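Local coordinates for tungstate ABC transporter, periplasmic tungstate-binding protein (Geobacter sulfurreducens, PDB 3LR1) that probably binds tungstate in the periplasm and hands it to an ABC transporter for uptake into the cell, at residues 111-119 with 160-169. Numbering follows the deposited sequence.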
loop_
_atom_site.group_PDB
_atom_site.type_symbol
_atom_site.label_atom_id
_atom_site.label_comp_id
_atom_site.label_asym_id
_atom_site.label_seq_id
_atom_site.Cartn_x
_atom_site.Cartn_y
_atom_site.Cartn_z
ATOM N N LEU A 111 18.884 13.933 -1.336
ATOM C CA LEU A 111 18.939 13.419 0.058
ATOM C C LEU A 111 20.240 12.690 0.356
ATOM O O LEU A 111 20.926 13.006 1.336
ATOM C CB LEU A 111 17.740 12.482 0.402
ATOM C CG LEU A 111 16.397 13.212 0.401
ATOM C CD1 LEU A 111 15.201 12.301 0.673
ATOM C CD2 LEU A 111 16.435 14.322 1.434
ATOM N N ALA A 112 20.593 11.727 -0.485
ATOM C CA ALA A 112 21.815 10.971 -0.289
ATOM C C ALA A 112 23.054 11.885 -0.299
ATOM O O ALA A 112 23.960 11.684 0.497
ATOM C CB ALA A 112 21.953 9.894 -1.338
ATOM N N THR A 113 23.071 12.882 -1.176
ATOM C CA THR A 113 24.219 13.804 -1.320
ATOM C C THR A 113 24.337 14.759 -0.148
ATOM O O THR A 113 25.451 15.021 0.362
ATOM C CB THR A 113 24.108 14.636 -2.627
ATOM O OG1 THR A 113 24.047 13.746 -3.744
ATOM C CG2 THR A 113 25.334 15.570 -2.814
ATOM N N LYS A 114 23.216 15.310 0.276
ATOM C CA LYS A 114 23.188 16.152 1.465
ATOM C C LYS A 114 23.402 15.320 2.772
ATOM O O LYS A 114 23.750 15.874 3.813
ATOM C CB LYS A 114 21.846 16.931 1.504
ATOM C CG LYS A 114 21.643 17.898 2.696
ATOM C CD LYS A 114 22.337 19.220 2.499
ATOM C CE LYS A 114 22.203 20.128 3.748
ATOM N NZ LYS A 114 23.533 20.492 4.370
ATOM N N GLY A 115 23.218 13.999 2.711
ATOM C CA GLY A 115 23.244 13.180 3.891
ATOM C C GLY A 115 22.067 13.448 4.830
ATOM O O GLY A 115 22.232 13.316 6.045
ATOM N N ALA A 116 20.885 13.796 4.275
ATOM C CA ALA A 116 19.681 14.073 5.052
ATOM C C ALA A 116 19.022 12.765 5.486
ATOM O O ALA A 116 18.927 11.807 4.712
ATOM C CB ALA A 116 18.685 14.906 4.254
ATOM N N THR A 117 18.579 12.723 6.733
ATOM C CA THR A 117 18.032 11.517 7.280
ATOM C C THR A 117 16.798 11.084 6.495
ATOM O O THR A 117 15.953 11.929 6.207
ATOM C CB THR A 117 17.680 11.707 8.731
ATOM O OG1 THR A 117 18.871 12.115 9.431
ATOM C CG2 THR A 117 17.225 10.408 9.297
ATOM N N PHE A 118 16.733 9.797 6.142
ATOM C CA PHE A 118 15.672 9.221 5.310
ATOM C C PHE A 118 15.285 7.834 5.888
ATOM O O PHE A 118 16.147 6.961 6.104
ATOM C CB PHE A 118 16.098 9.070 3.831
ATOM C CG PHE A 118 15.092 8.330 2.972
ATOM C CD1 PHE A 118 14.117 9.030 2.245
ATOM C CD2 PHE A 118 15.103 6.951 2.915
ATOM C CE1 PHE A 118 13.184 8.354 1.498
ATOM C CE2 PHE A 118 14.177 6.252 2.130
ATOM C CZ PHE A 118 13.201 6.940 1.452
ATOM N N ILE A 119 13.977 7.629 6.106
ATOM C CA ILE A 119 13.477 6.352 6.642
ATOM C C ILE A 119 12.907 5.471 5.526
ATOM O O ILE A 119 11.875 5.820 4.881
ATOM C CB ILE A 119 12.365 6.576 7.657
ATOM C CG1 ILE A 119 12.650 7.775 8.565
ATOM C CG2 ILE A 119 12.122 5.330 8.460
ATOM C CD1 ILE A 119 14.007 7.767 9.346
HETATM N N MSE A 160 8.077 7.805 12.789
HETATM C CA MSE A 160 9.522 7.864 13.041
HETATM C C MSE A 160 10.107 9.027 12.230
HETATM O O MSE A 160 10.879 9.776 12.756
HETATM C CB MSE A 160 10.193 6.555 12.650
HETATM C CG MSE A 160 11.684 6.426 13.114
HETATM SE SE MSE A 160 12.509 4.777 12.386
HETATM C CE MSE A 160 10.960 3.586 12.431
ATOM N N ALA A 161 9.697 9.209 10.970
ATOM C CA ALA A 161 10.217 10.362 10.183
ATOM C C ALA A 161 9.920 11.644 10.908
ATOM O O ALA A 161 10.779 12.482 10.976
ATOM C CB ALA A 161 9.675 10.430 8.784
ATOM N N THR A 162 8.734 11.741 11.506
ATOM C CA THR A 162 8.288 12.963 12.148
ATOM C C THR A 162 9.142 13.283 13.394
ATOM O O THR A 162 9.675 14.414 13.561
ATOM C CB THR A 162 6.791 12.849 12.572
ATOM O OG1 THR A 162 5.990 12.441 11.464
ATOM C CG2 THR A 162 6.270 14.229 13.100
ATOM N N GLU A 163 9.362 12.266 14.212
ATOM C CA GLU A 163 10.235 12.418 15.388
ATOM C C GLU A 163 11.662 12.816 14.988
ATOM O O GLU A 163 12.284 13.676 15.620
ATOM C CB GLU A 163 10.233 11.127 16.211
ATOM C CG GLU A 163 8.872 10.789 16.797
ATOM C CD GLU A 163 8.909 9.599 17.744
ATOM O OE1 GLU A 163 9.701 9.694 18.689
ATOM O OE2 GLU A 163 8.139 8.608 17.568
ATOM N N ARG A 164 12.159 12.212 13.909
ATOM C CA ARG A 164 13.564 12.365 13.535
ATOM C C ARG A 164 13.769 13.572 12.627
ATOM O O ARG A 164 14.885 13.853 12.252
ATOM C CB ARG A 164 14.064 11.081 12.820
ATOM C CG ARG A 164 13.939 9.732 13.576
ATOM C CD ARG A 164 15.083 9.395 14.534
ATOM N NE ARG A 164 16.403 9.174 13.912
ATOM C CZ ARG A 164 16.926 7.992 13.529
ATOM N NH1 ARG A 164 16.252 6.823 13.653
ATOM N NH2 ARG A 164 18.158 8.000 12.998
ATOM N N ARG A 165 12.676 14.244 12.229
ATOM C CA ARG A 165 12.679 15.312 11.225
ATOM C C ARG A 165 13.388 14.873 9.950
ATOM O O ARG A 165 14.279 15.573 9.401
ATOM C CB ARG A 165 13.269 16.574 11.844
ATOM C CG ARG A 165 12.221 17.163 12.770
ATOM C CD ARG A 165 12.859 17.519 13.969
ATOM N NE ARG A 165 14.019 18.349 13.634
ATOM C CZ ARG A 165 15.155 18.396 14.333
ATOM N NH1 ARG A 165 15.306 17.652 15.432
ATOM N NH2 ARG A 165 16.132 19.196 13.909
ATOM N N ALA A 166 12.969 13.693 9.514
ATOM C CA ALA A 166 13.545 12.980 8.373
ATOM C C ALA A 166 12.579 13.092 7.202
ATOM O O ALA A 166 11.423 13.563 7.339
ATOM C CB ALA A 166 13.829 11.473 8.721
ATOM N N TYR A 167 13.100 12.714 6.029
ATOM C CA TYR A 167 12.306 12.520 4.858
ATOM C C TYR A 167 11.929 11.037 4.765
ATOM O O TYR A 167 12.589 10.171 5.318
ATOM C CB TYR A 167 13.100 12.915 3.618
ATOM C CG TYR A 167 13.510 14.349 3.529
ATOM C CD1 TYR A 167 12.798 15.236 2.721
ATOM C CD2 TYR A 167 14.664 14.824 4.154
ATOM C CE1 TYR A 167 13.189 16.561 2.593
ATOM C CE2 TYR A 167 15.053 16.168 4.013
ATOM C CZ TYR A 167 14.316 17.019 3.229
ATOM O OH TYR A 167 14.703 18.367 3.061
ATOM N N THR A 168 10.840 10.764 4.075
ATOM C CA THR A 168 10.439 9.421 3.778
ATOM C C THR A 168 9.571 9.405 2.520
ATOM O O THR A 168 8.876 10.419 2.211
ATOM C CB THR A 168 9.721 8.730 5.004
ATOM O OG1 THR A 168 9.657 7.312 4.739
ATOM C CG2 THR A 168 8.305 9.271 5.248
ATOM N N LEU A 169 9.611 8.268 1.818
ATOM C CA LEU A 169 8.761 7.972 0.712
ATOM C C LEU A 169 7.518 7.310 1.298
ATOM O O LEU A 169 7.619 6.344 2.067
ATOM C CB LEU A 169 9.459 7.044 -0.290
ATOM C CG LEU A 169 8.653 6.675 -1.509
ATOM C CD1 LEU A 169 8.636 7.879 -2.562
ATOM C CD2 LEU A 169 9.200 5.351 -2.118
HETATM O O HOH W 1 10.112 5.143 2.649
#
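L111 lays CD2 over one face of the Y167 ring, a CH-pi contact 3.5 Å from the ring centroid and 19° off its normal, while T117 O sits at the ring's edge, in its plane. With CG of Y167 anti to its carbonyl carbon (chi1 -63°), the ring comes against L111, near the C-terminal end of helix 104-114, and its OH bonds to D94 and A96. On the same side of the sheet, F118 CE1 lies 3.6 Å from L169 N. In the backbone, strands 118-120 and 167-171 run parallel: Y167 N donates to T117 O (3.0 Å) and I119 N to Y167 O (3.0 Å). I119 turns to the other side, packing on A166, A161 and selenomethionine M160. Helix 154-164 links strand 147-149, across 118-120, to 167-171, a beta-alpha-beta crossover in the mixed sheet of this periplasmic binding protein fold. An alanine in place of Y167 would probably leave L111 without its ring and D94 without the hydroxyl. I119 O accepts from T168 OG1 (2.7 Å, in the carbonyl plane) and from a water that also donates to L169 O, tying the strands together.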